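Local coordinates for acyl-CoA dehydrogenase domain protein Tcur3483 (Thermomonospora curvata, PDB 6WY9) that probably works as an FAD-dependent oxidoreductase acting on CH-CH groups, as expected of a member of the acyl-CoA dehydrogenase family, at residues D322-G326 with A327-A331. Numbering follows the deposited sequence.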
# COMPACT_ATOMS: atom_id res chain seq x y z
N ASP A 322 -0.04 -31.99 -11.17
CA ASP A 322 0.89 -31.74 -12.27
C ASP A 322 0.30 -30.74 -13.28
O ASP A 322 0.53 -30.85 -14.48
CB ASP A 322 1.29 -33.05 -12.96
CG ASP A 322 2.75 -33.07 -13.41
OD1 ASP A 322 3.43 -32.04 -13.26
OD2 ASP A 322 3.21 -34.13 -13.90
N GLU A 323 -0.45 -29.75 -12.77
CA GLU A 323 -1.16 -28.79 -13.61
C GLU A 323 -0.99 -27.35 -13.15
O GLU A 323 -1.73 -26.46 -13.60
CB GLU A 323 -2.65 -29.13 -13.68
CG GLU A 323 -2.91 -30.47 -14.34
CD GLU A 323 -4.26 -31.06 -13.96
OE1 GLU A 323 -4.32 -31.81 -12.96
OE2 GLU A 323 -5.27 -30.77 -14.64
N LEU A 324 -0.07 -27.08 -12.25
CA LEU A 324 0.14 -25.72 -11.80
C LEU A 324 0.96 -24.98 -12.85
O LEU A 324 1.99 -25.48 -13.31
CB LEU A 324 0.85 -25.75 -10.45
CG LEU A 324 1.21 -24.39 -9.91
CD1 LEU A 324 -0.05 -23.66 -9.44
CD2 LEU A 324 2.27 -24.58 -8.81
N THR A 325 0.48 -23.80 -13.26
CA THR A 325 1.28 -22.96 -14.17
C THR A 325 2.30 -22.13 -13.40
O THR A 325 2.13 -21.83 -12.21
CB THR A 325 0.43 -22.01 -15.01
OG1 THR A 325 -0.24 -21.03 -14.19
CG2 THR A 325 -0.59 -22.81 -15.81
N GLY A 326 3.36 -21.76 -14.11
CA GLY A 326 4.37 -20.91 -13.52
C GLY A 326 3.79 -19.59 -13.07
O GLY A 326 4.17 -19.06 -12.02
N ALA A 327 2.87 -19.03 -13.86
CA ALA A 327 2.26 -17.76 -13.47
C ALA A 327 1.51 -17.92 -12.16
O ALA A 327 1.72 -17.16 -11.21
CB ALA A 327 1.33 -17.24 -14.57
N ASP A 328 0.66 -18.95 -12.06
CA ASP A 328 -0.15 -19.08 -10.85
C ASP A 328 0.71 -19.42 -9.64
O ASP A 328 0.46 -18.91 -8.55
CB ASP A 328 -1.24 -20.13 -11.07
CG ASP A 328 -2.39 -19.57 -11.89
OD1 ASP A 328 -2.51 -18.32 -11.97
OD2 ASP A 328 -3.16 -20.34 -12.45
N ALA A 329 1.71 -20.29 -9.79
CA ALA A 329 2.56 -20.60 -8.65
C ALA A 329 3.25 -19.35 -8.13
O ALA A 329 3.29 -19.09 -6.93
CB ALA A 329 3.60 -21.65 -9.03
N GLY A 330 3.81 -18.57 -9.05
CA GLY A 330 4.47 -17.35 -8.66
C GLY A 330 3.52 -16.35 -8.03
O GLY A 330 3.86 -15.71 -7.04
N ALA A 331 2.32 -16.17 -8.61
CA ALA A 331 1.39 -15.21 -8.02
C ALA A 331 0.98 -15.65 -6.62
O ALA A 331 0.93 -14.84 -5.68
CB ALA A 331 0.14 -15.06 -8.92
O HOH W 1 -2.24 -23.03 -12.37
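The carboxylate of Asp328 turns one face to the hydroxyl of Thr325: OG1 stands over the plane, 3.5 Å from Asp328 CG. At the OD2 end a water donates to Asp328 OD2 over 2.8 Å and accepts from Thr325 N over 3.0 Å, bridging the carboxylate to the backbone N of the N-cap residue. OD1 is hydrogen-bonded to an aromatic side chain on a chain of another protein in the assembly, so both oxygens have partners, which should limit rotation of the group. The same threonine oxygen makes the capping bond: Thr325 OG1 accepts from Asp328 N at 3.1 Å, with an angle of 162° at the hydrogen. With chi1 at 66°, OG1 sits between the threonine's own N and carbonyl carbon and faces the helix start. Ala329 N then bonds to Thr325 O at 2.9 Å and Gly330 N to Gly326 O at 3.0 Å, evidence that regular helical pairing begins directly at the cap. Asp328, the third residue after the cap, puts its carboxylate by the first turn, where its charge would probably suit the helix dipole. On the apolar side, Leu324 extends with CG opposite its backbone N (chi1 176°). The 3.2 Å between Leu324 CD2 and Ala329 CB is tighter than normal for two methyls, so its exact value is doubtful, although the contact is clear. Leu324 also touches Met315 and Ala318 of helix 292-321, which ends in a Schellman motif at Asp322. The threonine N-cap, resembling a capping box whose return bond runs through water, and the Leu324-Ala329 hydrophobic staple typify the start of a helix, here 326-350 of the C-terminal acyl-CoA dehydrogenase domain.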